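Local coordinates for protein nucleoside diphosphate kinase (Pyrobaculum aerophilum, PDB 1XQI) that probably transfers the gamma phosphate of ATP to nucleoside diphosphates by a ping-pong mechanism through a phosphorylated histidine, making the other nucleoside triphosphates, at residues P14-T18 and G124-E129; V47-V52 and W187-V193; L70-Q75 and P97-R102; T138-S142 and S153-P157. The protein carries 6 engineered substitutions. All coordinates share one frame; numbering follows the deposited sequence.

Contacts 1 and 2 sit on the antiparallel sheet of the ferredoxin fold and touch each other, Lys17 CD lying 4.0 Å from Val193 CG1; their segments alternate along the chain. Both come near the predicted phosphohistidine: the side chains of Thr18 in contact 1 and Trp187 in contact 2 are about 8 and 7 Å from the side chain of His172. Contact 3, largely within the insert, and contact 4, beside residues that probably bind ATP, lie across the chain's centre from contact 2, their centres about 31 and 29 Å from its own. Contacts 3 and 4 are about 20 Å apart between centres and do not touch.

Contact 1 of 4, residues P14-T18 and G124-E129; sequences PVEKT and GNRAVE
Glu16 reaches across to the start of helix 127-135 just where strand 17-22 of the ferredoxin-fold sheet begins. Its carboxylate lies over the first turn of that helix, which follows a type II beta turn from Gly124 to Ala127 at the end of the neighbouring strand 117-123. Two direct hydrogen bonds join the segments. Gly124 N donates to Glu16 O (3.1 Å), and Val128 N donates a hydrogen bond to the anti lone pair of Glu16 OE2 at 3.0 Å, fairly straight with an angle of 163° at the hydrogen. CG of Glu16 stands anti to the backbone N (chi1 162°), and the extended chain beyond it carries the carboxylate to this amide. The helix start would probably stabilise the negative charge there. A glutamine here removes that charge and would probably hold the amide of Val128 less firmly.

Van der Waals contacts add to these bonds. Val15 CG1 rests against the backbone of Gly124 and Asn125, Ala127 CB meets Thr18 CG2 at 4.0 Å, and Val128 CG2 lies near Thr18 OG1. Ala127 also touches Leu44, and Val128 touches Ala180 of helix 177-187.

On the helix side, Arg126 and Glu129 form a salt bridge, with Arg126 NE meeting Glu129 OE1 in the guanidinium plane. Water completes the polar contacts: one molecule accepts from Arg126 N and donates weakly to Glu16 OE1, while another accepts from Thr18 OG1 at 3.0 Å and donates to Val128 O at 2.8 Å.

Contact 2 of 4, residues V47-V52 and W187-V193; sequences VALKMV and WFREEEV
The methyl group of Ala48 presses on one face of the Phe188 ring, CB standing 3.7 Å from the centroid and only 11° off the ring normal, a CH-pi contact almost over the centre. Lys50 runs past the same ring in the opposite direction to the phenylalanine side chain, with CG and CE both beside CE2. The small alanine lets the flat ring lie close to the strand, with the lysine stem as a raised border alongside.

Smaller bumps meet at both ends. Val47 CG2 lies 4.1 Å from Val193 CG1, the two branches crossing at an angle, and Val52 CG2 approaches CZ3 of Trp187 at the same distance.

Lys50 starts with CG wedged between the backbone N and carbonyl carbon (chi1 59°), then stays extended, which brings its amine to the chain that leaves helix 177-187. There NZ donates to Trp187 O at 2.7 Å, nearly in line with the C=O bond. It also forms a salt bridge to Glu192 OE1 at 3.4 Å, its hydrogen bond weak; that oxygen in turn sits over one face of the Arg189 guanidinium, so one carboxylate probably tempers two positive charges.

Strand 45-52, outermost within its chain in the antiparallel ferredoxin-fold sheet, pairs with strand 117-123, whose Val121 also touches Phe188; Leu19 of strand 17-22 touches the Phe188 side chain too. Leu49 and Met51 make backbone hydrogen bonds to the second subunit, and Trp187 meets the ring of Phe62 and touches Ile21 within its own chain.

Contact 3 of 4, residues L70-Q75 and P97-R102; sequences LQSAGQ and PVEVGR. Engineered in segment 70-75: Gln71 (natural residue Arg).
Leu70 reaches over helix 97-112 with both methyl groups. CG is anti to the carbonyl carbon (chi1 -64°), and from there CD2 drops onto the backbone of Gly101, 3.5 Å from Gly101 O. CD1 goes to the Arg102 side chain and covers one guanidinium face near its centre, 3.9 Å above the plane; the arginine chain, bent at chi3, crosses the leucine obliquely. The same CD1 meets Val98 CG1. The engineered Gln71 keeps CG anti to its backbone N (chi1 -175°) and lies alongside Pro97, CG against CB at 4.1 Å, while its CB touches Val98 CG2.

Segments 70-75 and 97-102, parts of helices 67-84 and 97-112 at the insert (residues 68-100) of this NDP kinase, cross almost at right angles (89°), their axes 6.6 Å apart. Glycines on both sides permit this approach: Gly101 CA is 3.4 Å from Leu70 O and Gly74 CA is 3.4 Å from Pro97 O, paired CA-H...O contacts where a CB would collide with the carbonyl oxygen. Val100 turns CG1 against Gly74 CA at 3.8 Å and also touches Leu77.

Contact 4 of 4, residues T138-S142 and S153-P157; sequences TSPHS and SIDSP
The imidazole of His141 stands obliquely to segment 153-157, its CD2 against Ser156 CB at 3.3 Å and, a little farther off, Pro157 CD. Over one face of this ring lies CB of its own neighbour, Ser142, and the His141 and Pro157 side chains cross at about a right angle. The two loops that meet here, on either side of helix 148-152, probably correspond to part of the Kpn loop of NDP kinases and lie beside residues that probably bind ATP: the first loop contains Thr138, while Arg149 and Asn169 lie close to Pro140.

The Pro140 ring packs against two parts of segment 153-157. Its CB and CG rest on the Ser153 side chain, and CD comes to 3.4 Å from Asp155 O. With an alanine here CG and CD are gone, which would probably open a gap beside Ser153 and Asp155 O and free the backbone to turn. Asp155 O also receives a weak hydrogen bond from His141 N (3.0 Å, with only 125° at the hydrogen).

Within the second loop, Asp155 N donates weakly to Ser153 OG. The Asp155 carboxylate turns to other partners, a salt bridge with Arg165 and a hydrogen bond from Phe168 N, while Ser156 OG hydrogen-bonds to Asp158 OD1. At the far end of the contact, Ser139 OG meets the Pro157 ring at CG, 3.4 Å away.

Contact 1 of 4, residues P14-T18 and G124-E129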
loop_
_atom_site.group_PDB
_atom_site.type_symbol
_atom_site.label_atom_id
_atom_site.label_comp_id
_atom_site.label_asym_id
_atom_site.label_seq_id
_atom_site.Cartn_x
_atom_site.Cartn_y
_atom_site.Cartn_z
ATOM N N PRO A 14 23.099 -11.152 -3.096
ATOM C CA PRO A 14 22.005 -10.486 -2.280
ATOM C C PRO A 14 20.903 -9.906 -3.221
ATOM O O PRO A 14 21.214 -9.022 -4.067
ATOM C CB PRO A 14 22.705 -9.424 -1.514
ATOM C CG PRO A 14 24.174 -9.381 -1.960
ATOM C CD PRO A 14 24.409 -10.421 -2.993
ATOM N N VAL A 15 19.653 -10.402 -3.092
ATOM C CA VAL A 15 18.632 -10.309 -4.178
ATOM C C VAL A 15 18.157 -8.856 -4.541
ATOM O O VAL A 15 17.923 -8.007 -3.661
ATOM C CB VAL A 15 17.443 -11.334 -4.002
ATOM C CG1 VAL A 15 16.836 -11.662 -5.341
ATOM C CG2 VAL A 15 17.897 -12.672 -3.346
ATOM N N GLU A 16 18.037 -8.617 -5.857
ATOM C CA GLU A 16 17.819 -7.317 -6.508
ATOM C C GLU A 16 16.416 -6.728 -6.227
ATOM O O GLU A 16 15.450 -7.460 -6.015
ATOM C CB GLU A 16 18.093 -7.503 -8.018
ATOM C CG GLU A 16 17.539 -6.452 -8.956
ATOM C CD GLU A 16 18.031 -6.599 -10.410
ATOM O OE1 GLU A 16 19.146 -7.123 -10.635
ATOM O OE2 GLU A 16 17.304 -6.187 -11.353
ATOM N N LYS A 17 16.324 -5.406 -6.197
ATOM C CA LYS A 17 15.127 -4.691 -5.791
ATOM C C LYS A 17 14.883 -3.623 -6.811
ATOM O O LYS A 17 15.812 -3.178 -7.490
ATOM C CB LYS A 17 15.371 -3.965 -4.477
ATOM C CG LYS A 17 15.138 -4.770 -3.275
ATOM C CD LYS A 17 15.323 -3.960 -2.015
ATOM C CE LYS A 17 16.546 -4.412 -1.257
ATOM N NZ LYS A 17 17.698 -3.638 -1.710
ATOM N N THR A 18 13.667 -3.127 -6.896
ATOM C CA THR A 18 13.425 -2.011 -7.802
ATOM C C THR A 18 12.338 -1.118 -7.239
ATOM O O THR A 18 11.581 -1.539 -6.379
ATOM C CB THR A 18 13.073 -2.502 -9.232
ATOM O OG1 THR A 18 13.058 -1.387 -10.137
ATOM C CG2 THR A 18 11.711 -3.266 -9.235
ATOM N N GLY A 124 13.031 -9.354 -6.190
ATOM C CA GLY A 124 13.038 -10.683 -6.734
ATOM C C GLY A 124 14.140 -10.779 -7.750
ATOM O O GLY A 124 14.732 -9.745 -8.149
ATOM N N ASN A 125 14.426 -12.010 -8.175
ATOM C CA ASN A 125 15.378 -12.237 -9.266
ATOM C C ASN A 125 15.171 -11.282 -10.458
ATOM O O ASN A 125 14.101 -11.259 -11.067
ATOM C CB ASN A 125 15.330 -13.694 -9.751
ATOM C CG ASN A 125 16.328 -13.947 -10.887
ATOM O OD1 ASN A 125 17.550 -13.734 -10.729
ATOM N ND2 ASN A 125 15.812 -14.331 -12.050
ATOM N N ARG A 126 16.194 -10.483 -10.756
ATOM C CA ARG A 126 16.211 -9.551 -11.929
ATOM C C ARG A 126 15.026 -8.602 -11.987
ATOM O O ARG A 126 14.479 -8.301 -13.067
ATOM C CB ARG A 126 16.400 -10.323 -13.233
ATOM C CG ARG A 126 17.657 -11.158 -13.168
ATOM C CD ARG A 126 17.831 -12.072 -14.373
ATOM N NE ARG A 126 18.195 -11.277 -15.534
ATOM C CZ ARG A 126 18.576 -11.769 -16.696
ATOM N NH1 ARG A 126 18.661 -13.074 -16.867
ATOM N NH2 ARG A 126 18.871 -10.942 -17.684
ATOM N N ALA A 127 14.680 -8.110 -10.806
ATOM C CA ALA A 127 13.511 -7.311 -10.574
ATOM C C ALA A 127 13.364 -6.161 -11.511
ATOM O O ALA A 127 12.248 -5.835 -11.872
ATOM C CB ALA A 127 13.510 -6.785 -9.158
ATOM N N VAL A 128 14.473 -5.527 -11.885
ATOM C CA VAL A 128 14.426 -4.278 -12.634
ATOM C C VAL A 128 13.927 -4.537 -14.038
ATOM O O VAL A 128 12.982 -3.858 -14.484
ATOM C CB VAL A 128 15.805 -3.524 -12.617
ATOM C CG1 VAL A 128 15.880 -2.384 -13.654
ATOM C CG2 VAL A 128 16.085 -2.960 -11.259
ATOM N N GLU A 129 14.537 -5.508 -14.728
ATOM C CA GLU A 129 14.061 -5.897 -16.051
ATOM C C GLU A 129 12.627 -6.479 -16.003
ATOM O O GLU A 129 11.809 -6.166 -16.891
ATOM C CB GLU A 129 14.927 -6.972 -16.691
ATOM C CG GLU A 129 16.373 -6.767 -16.667
ATOM C CD GLU A 129 17.097 -8.126 -16.682
ATOM O OE1 GLU A 129 18.080 -8.271 -15.881
ATOM O OE2 GLU A 129 16.660 -9.053 -17.461
HETATM O O HOH W 1 18.790 -10.096 -9.581
HETATM O O HOH W 2 12.252 -1.572 -13.036
#

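Contact 2 of 4, residues V47-V52 and W187-V193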
loop_
_atom_site.group_PDB
_atom_site.type_symbol
_atom_site.label_atom_id
_atom_site.label_comp_id
_atom_site.label_asym_id
_atom_site.label_seq_id
_atom_site.Cartn_x
_atom_site.Cartn_y
_atom_site.Cartn_z
ATOM N N VAL A 47 8.452 -5.159 -0.477
ATOM C CA VAL A 47 9.224 -5.019 0.781
ATOM C C VAL A 47 9.155 -3.574 1.357
ATOM O O VAL A 47 9.726 -3.292 2.416
ATOM C CB VAL A 47 10.725 -5.507 0.614
ATOM C CG1 VAL A 47 10.839 -7.005 0.212
ATOM C CG2 VAL A 47 11.464 -4.672 -0.354
ATOM N N ALA A 48 8.462 -2.669 0.637
ATOM C CA ALA A 48 8.206 -1.290 1.054
ATOM C C ALA A 48 7.013 -0.770 0.252
ATOM O O ALA A 48 6.840 -1.083 -0.925
ATOM C CB ALA A 48 9.440 -0.402 0.867
ATOM N N LEU A 49 6.161 -0.012 0.917
ATOM C CA LEU A 49 4.911 0.442 0.348
ATOM C C LEU A 49 4.424 1.634 1.144
ATOM O O LEU A 49 4.286 1.523 2.343
ATOM C CB LEU A 49 3.863 -0.655 0.452
ATOM C CG LEU A 49 2.646 -0.773 -0.497
ATOM C CD1 LEU A 49 1.481 -1.197 0.334
ATOM C CD2 LEU A 49 2.308 0.435 -1.189
ATOM N N LYS A 50 4.176 2.769 0.488
ATOM C CA LYS A 50 3.480 3.868 1.132
ATOM C C LYS A 50 2.727 4.740 0.141
ATOM O O LYS A 50 3.149 4.851 -0.996
ATOM C CB LYS A 50 4.434 4.715 1.965
ATOM C CG LYS A 50 5.597 5.340 1.239
ATOM C CD LYS A 50 6.385 6.126 2.248
ATOM C CE LYS A 50 7.621 6.742 1.631
ATOM N NZ LYS A 50 8.567 7.103 2.733
HETATM N N MSE A 51 1.600 5.313 0.569
HETATM C CA MSE A 51 0.885 6.347 -0.202
HETATM C C MSE A 51 1.515 7.712 0.244
HETATM O O MSE A 51 1.678 7.964 1.446
HETATM C CB MSE A 51 -0.636 6.291 0.050
HETATM C CG MSE A 51 -1.395 7.461 -0.613
HETATM SE SE MSE A 51 -3.201 7.349 -0.426
HETATM C CE MSE A 51 -3.433 5.982 -1.506
ATOM N N VAL A 52 1.902 8.552 -0.717
ATOM C CA VAL A 52 2.489 9.858 -0.396
ATOM C C VAL A 52 1.948 10.953 -1.295
ATOM O O VAL A 52 1.795 10.769 -2.500
ATOM C CB VAL A 52 4.040 9.867 -0.535
ATOM C CG1 VAL A 52 4.725 9.160 0.648
ATOM C CG2 VAL A 52 4.475 9.263 -1.911
ATOM N N TRP A 187 13.266 7.565 -1.315
ATOM C CA TRP A 187 11.928 7.456 -0.707
ATOM C C TRP A 187 11.840 6.723 0.636
ATOM O O TRP A 187 10.869 6.916 1.345
ATOM C CB TRP A 187 10.978 6.741 -1.659
ATOM C CG TRP A 187 10.580 7.508 -2.872
ATOM C CD1 TRP A 187 10.934 7.243 -4.168
ATOM C CD2 TRP A 187 9.733 8.653 -2.912
ATOM N NE1 TRP A 187 10.376 8.181 -5.017
ATOM C CE2 TRP A 187 9.621 9.047 -4.278
ATOM C CE3 TRP A 187 9.074 9.410 -1.926
ATOM C CZ2 TRP A 187 8.862 10.152 -4.687
ATOM C CZ3 TRP A 187 8.316 10.515 -2.327
ATOM C CH2 TRP A 187 8.226 10.883 -3.705
ATOM N N PHE A 188 12.810 5.873 0.974
ATOM C CA PHE A 188 12.722 5.027 2.173
ATOM C C PHE A 188 13.964 5.098 3.065
ATOM O O PHE A 188 15.091 4.977 2.578
ATOM C CB PHE A 188 12.406 3.549 1.801
ATOM C CG PHE A 188 11.108 3.380 1.034
ATOM C CD1 PHE A 188 11.114 3.260 -0.352
ATOM C CD2 PHE A 188 9.891 3.390 1.694
ATOM C CE1 PHE A 188 9.953 3.137 -1.072
ATOM C CE2 PHE A 188 8.692 3.265 0.983
ATOM C CZ PHE A 188 8.718 3.138 -0.403
ATOM N N ARG A 189 13.759 5.287 4.372
ATOM C CA ARG A 189 14.855 5.081 5.336
ATOM C C ARG A 189 15.162 3.589 5.361
ATOM O O ARG A 189 14.344 2.782 4.948
ATOM C CB ARG A 189 14.473 5.545 6.751
ATOM C CG ARG A 189 14.473 7.067 6.994
ATOM C CD ARG A 189 13.116 7.710 6.681
ATOM N NE ARG A 189 11.989 7.240 7.521
ATOM C CZ ARG A 189 10.716 7.656 7.387
ATOM N NH1 ARG A 189 10.398 8.559 6.452
ATOM N NH2 ARG A 189 9.753 7.184 8.188
ATOM N N GLU A 190 16.340 3.216 5.836
ATOM C CA GLU A 190 16.702 1.797 6.000
ATOM C C GLU A 190 15.597 0.958 6.655
ATOM O O GLU A 190 15.288 -0.142 6.203
ATOM C CB GLU A 190 18.001 1.692 6.809
ATOM C CG GLU A 190 19.228 2.058 5.991
ATOM C CD GLU A 190 19.118 1.499 4.568
ATOM O OE1 GLU A 190 18.954 2.309 3.619
ATOM O OE2 GLU A 190 19.152 0.250 4.409
ATOM N N GLU A 191 14.988 1.519 7.696
ATOM C CA GLU A 191 14.032 0.825 8.547
ATOM C C GLU A 191 12.715 0.498 7.828
ATOM O O GLU A 191 11.976 -0.397 8.249
ATOM C CB GLU A 191 13.743 1.653 9.818
ATOM C CG GLU A 191 14.979 2.101 10.628
ATOM C CD GLU A 191 15.420 3.522 10.263
ATOM O OE1 GLU A 191 14.921 4.499 10.887
ATOM O OE2 GLU A 191 16.266 3.655 9.347
ATOM N N GLU A 192 12.417 1.226 6.755
ATOM C CA GLU A 192 11.192 0.994 5.989
ATOM C C GLU A 192 11.340 -0.041 4.876
ATOM O O GLU A 192 10.330 -0.560 4.412
ATOM C CB GLU A 192 10.648 2.303 5.411
ATOM C CG GLU A 192 10.251 3.344 6.440
ATOM C CD GLU A 192 9.539 4.533 5.807
ATOM O OE1 GLU A 192 10.212 5.331 5.103
ATOM O OE2 GLU A 192 8.303 4.667 6.021
ATOM N N VAL A 193 12.571 -0.325 4.437
ATOM C CA VAL A 193 12.818 -1.349 3.407
ATOM C C VAL A 193 13.179 -2.615 4.148
ATOM O O VAL A 193 14.348 -2.869 4.492
ATOM C CB VAL A 193 13.953 -0.989 2.404
ATOM C CG1 VAL A 193 14.140 -2.100 1.374
ATOM C CG2 VAL A 193 13.668 0.315 1.721
#

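Contact 3 of 4, residues L70-Q75 and P97-R102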
loop_
_atom_site.group_PDB
_atom_site.type_symbol
_atom_site.label_atom_id
_atom_site.label_comp_id
_atom_site.label_asym_id
_atom_site.label_seq_id
_atom_site.Cartn_x
_atom_site.Cartn_y
_atom_site.Cartn_z
ATOM N N LEU A 70 18.415 15.178 -19.402
ATOM C CA LEU A 70 17.588 16.272 -19.957
ATOM C C LEU A 70 17.637 16.258 -21.468
ATOM O O LEU A 70 16.599 16.255 -22.112
ATOM C CB LEU A 70 18.053 17.643 -19.440
ATOM C CG LEU A 70 17.914 17.856 -17.945
ATOM C CD1 LEU A 70 18.582 19.112 -17.554
ATOM C CD2 LEU A 70 16.471 17.893 -17.560
ATOM N N GLN A 71 18.863 16.224 -22.000
ATOM C CA GLN A 71 19.124 16.132 -23.434
ATOM C C GLN A 71 18.275 15.047 -24.101
ATOM O O GLN A 71 17.530 15.327 -25.063
ATOM C CB GLN A 71 20.624 15.921 -23.703
ATOM C CG GLN A 71 21.045 15.927 -25.185
ATOM C CD GLN A 71 22.564 16.083 -25.367
ATOM O OE1 GLN A 71 23.152 17.128 -25.056
ATOM N NE2 GLN A 71 23.197 15.045 -25.894
ATOM N N SER A 72 18.347 13.827 -23.574
ATOM C CA SER A 72 17.687 12.714 -24.246
ATOM C C SER A 72 16.156 12.793 -24.124
ATOM O O SER A 72 15.445 12.535 -25.110
ATOM C CB SER A 72 18.283 11.346 -23.822
ATOM O OG SER A 72 17.763 10.889 -22.577
ATOM N N ALA A 73 15.655 13.202 -22.946
ATOM C CA ALA A 73 14.210 13.464 -22.755
ATOM C C ALA A 73 13.736 14.455 -23.814
ATOM O O ALA A 73 12.661 14.281 -24.418
ATOM C CB ALA A 73 13.935 13.987 -21.384
ATOM N N GLY A 74 14.585 15.457 -24.078
ATOM C CA GLY A 74 14.346 16.484 -25.087
ATOM C C GLY A 74 14.300 16.079 -26.547
ATOM O O GLY A 74 13.438 16.565 -27.289
ATOM N N GLN A 75 15.227 15.210 -26.959
ATOM C CA GLN A 75 15.252 14.655 -28.325
ATOM C C GLN A 75 13.987 13.839 -28.664
ATOM O O GLN A 75 13.412 13.989 -29.741
ATOM C CB GLN A 75 16.511 13.815 -28.524
ATOM C CG GLN A 75 17.650 14.569 -29.231
ATOM C CD GLN A 75 19.042 14.233 -28.665
ATOM O OE1 GLN A 75 19.885 15.127 -28.474
ATOM N NE2 GLN A 75 19.274 12.940 -28.363
ATOM N N PRO A 97 17.490 20.804 -27.016
ATOM C CA PRO A 97 17.217 19.529 -26.295
ATOM C C PRO A 97 17.182 19.623 -24.755
ATOM O O PRO A 97 16.169 19.197 -24.153
ATOM C CB PRO A 97 18.349 18.611 -26.763
ATOM C CG PRO A 97 18.629 19.046 -28.150
ATOM C CD PRO A 97 18.416 20.574 -28.153
ATOM N N VAL A 98 18.243 20.176 -24.142
ATOM C CA VAL A 98 18.335 20.394 -22.687
ATOM C C VAL A 98 17.231 21.335 -22.120
ATOM O O VAL A 98 16.646 21.050 -21.053
ATOM C CB VAL A 98 19.739 20.940 -22.289
ATOM C CG1 VAL A 98 19.781 21.357 -20.849
ATOM C CG2 VAL A 98 20.774 19.882 -22.522
ATOM N N GLU A 99 16.959 22.443 -22.811
ATOM C CA GLU A 99 15.879 23.351 -22.397
ATOM C C GLU A 99 14.518 22.665 -22.495
ATOM O O GLU A 99 13.634 22.900 -21.668
ATOM C CB GLU A 99 15.919 24.698 -23.169
ATOM C CG GLU A 99 16.876 25.762 -22.526
ATOM C CD GLU A 99 17.137 26.984 -23.430
ATOM O OE1 GLU A 99 16.169 27.544 -24.007
ATOM O OE2 GLU A 99 18.318 27.411 -23.570
ATOM N N VAL A 100 14.362 21.817 -23.500
ATOM C CA VAL A 100 13.152 21.003 -23.678
ATOM C C VAL A 100 13.040 19.935 -22.549
ATOM O O VAL A 100 11.980 19.747 -21.988
ATOM C CB VAL A 100 13.095 20.340 -25.112
ATOM C CG1 VAL A 100 11.929 19.392 -25.232
ATOM C CG2 VAL A 100 13.014 21.383 -26.203
ATOM N N GLY A 101 14.139 19.255 -22.234
ATOM C CA GLY A 101 14.217 18.388 -21.083
ATOM C C GLY A 101 13.826 19.085 -19.774
ATOM O O GLY A 101 13.229 18.462 -18.875
ATOM N N ARG A 102 14.131 20.371 -19.654
ATOM C CA ARG A 102 13.785 21.088 -18.423
ATOM C C ARG A 102 12.277 21.386 -18.411
ATOM O O ARG A 102 11.646 21.379 -17.359
ATOM C CB ARG A 102 14.643 22.354 -18.223
ATOM C CG ARG A 102 16.110 22.072 -17.941
ATOM C CD ARG A 102 17.008 23.316 -17.702
ATOM N NE ARG A 102 17.986 22.990 -16.658
ATOM C CZ ARG A 102 19.295 22.956 -16.832
ATOM N NH1 ARG A 102 19.812 23.289 -18.031
ATOM N NH2 ARG A 102 20.085 22.615 -15.809
#

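Contact 4 of 4, residues T138-S142 and S153-P157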
loop_
_atom_site.group_PDB
_atom_site.type_symbol
_atom_site.label_atom_id
_atom_site.label_comp_id
_atom_site.label_asym_id
_atom_site.label_seq_id
_atom_site.Cartn_x
_atom_site.Cartn_y
_atom_site.Cartn_z
ATOM N N THR A 138 6.968 2.931 -23.132
ATOM C CA THR A 138 6.557 4.252 -22.730
ATOM C C THR A 138 5.131 4.721 -23.150
ATOM O O THR A 138 4.396 5.294 -22.331
ATOM C CB THR A 138 7.704 5.233 -23.104
ATOM O OG1 THR A 138 7.525 6.433 -22.386
ATOM C CG2 THR A 138 7.804 5.519 -24.641
ATOM N N SER A 139 4.730 4.471 -24.392
ATOM C CA SER A 139 3.378 4.828 -24.840
ATOM C C SER A 139 2.423 3.662 -24.634
ATOM O O SER A 139 2.644 2.589 -25.199
ATOM C CB SER A 139 3.338 5.235 -26.313
ATOM O OG SER A 139 4.604 5.747 -26.709
ATOM N N PRO A 140 1.365 3.872 -23.815
ATOM C CA PRO A 140 0.346 2.876 -23.612
ATOM C C PRO A 140 -0.342 2.513 -24.912
ATOM O O PRO A 140 -0.786 1.375 -25.077
ATOM C CB PRO A 140 -0.631 3.574 -22.651
ATOM C CG PRO A 140 0.251 4.541 -21.903
ATOM C CD PRO A 140 1.114 5.065 -22.991
ATOM N N HIS A 141 -0.445 3.459 -25.839
ATOM C CA HIS A 141 -1.166 3.140 -27.057
ATOM C C HIS A 141 -0.470 2.068 -27.919
ATOM O O HIS A 141 -1.136 1.314 -28.635
ATOM C CB HIS A 141 -1.560 4.395 -27.846
ATOM C CG HIS A 141 -0.534 4.811 -28.831
ATOM N ND1 HIS A 141 -0.703 4.626 -30.186
ATOM C CD2 HIS A 141 0.708 5.339 -28.657
ATOM C CE1 HIS A 141 0.391 5.049 -30.810
ATOM N NE2 HIS A 141 1.265 5.476 -29.906
ATOM N N SER A 142 0.841 1.948 -27.809
ATOM C CA SER A 142 1.538 0.875 -28.523
ATOM C C SER A 142 2.127 -0.151 -27.568
ATOM O O SER A 142 2.922 -1.004 -27.956
ATOM C CB SER A 142 2.607 1.448 -29.479
ATOM O OG SER A 142 3.332 2.516 -28.864
ATOM N N SER A 153 -4.376 1.695 -20.096
ATOM C CA SER A 153 -4.276 3.046 -20.559
ATOM C C SER A 153 -4.298 3.029 -22.060
ATOM O O SER A 153 -3.811 2.044 -22.700
ATOM C CB SER A 153 -2.969 3.689 -20.043
ATOM O OG SER A 153 -2.810 4.988 -20.567
ATOM N N ILE A 154 -4.844 4.132 -22.607
ATOM C CA ILE A 154 -4.982 4.347 -24.052
ATOM C C ILE A 154 -4.352 5.683 -24.445
ATOM O O ILE A 154 -4.678 6.244 -25.503
ATOM C CB ILE A 154 -6.502 4.324 -24.500
ATOM C CG1 ILE A 154 -7.289 5.416 -23.777
ATOM C CG2 ILE A 154 -7.096 2.944 -24.252
ATOM C CD1 ILE A 154 -8.809 5.443 -24.090
ATOM N N ASP A 155 -3.498 6.201 -23.562
ATOM C CA ASP A 155 -2.819 7.460 -23.788
ATOM C C ASP A 155 -1.739 7.346 -24.868
ATOM O O ASP A 155 -1.207 6.263 -25.140
ATOM C CB ASP A 155 -2.244 8.024 -22.496
ATOM C CG ASP A 155 -2.054 9.533 -22.568
ATOM O OD1 ASP A 155 -2.795 10.192 -23.362
ATOM O OD2 ASP A 155 -1.180 10.062 -21.838
ATOM N N SER A 156 -1.434 8.456 -25.514
ATOM C CA SER A 156 -0.382 8.434 -26.527
ATOM C C SER A 156 0.395 9.762 -26.579
ATOM O O SER A 156 -0.129 10.828 -26.141
ATOM C CB SER A 156 -0.988 8.086 -27.879
ATOM O OG SER A 156 -1.989 9.014 -28.236
ATOM N N PRO A 157 1.643 9.719 -27.072
ATOM C CA PRO A 157 2.456 10.938 -27.058
ATOM C C PRO A 157 1.947 12.090 -27.922
ATOM O O PRO A 157 2.267 13.222 -27.626
ATOM C CB PRO A 157 3.827 10.466 -27.565
ATOM C CG PRO A 157 3.793 8.973 -27.496
ATOM C CD PRO A 157 2.374 8.584 -27.655
#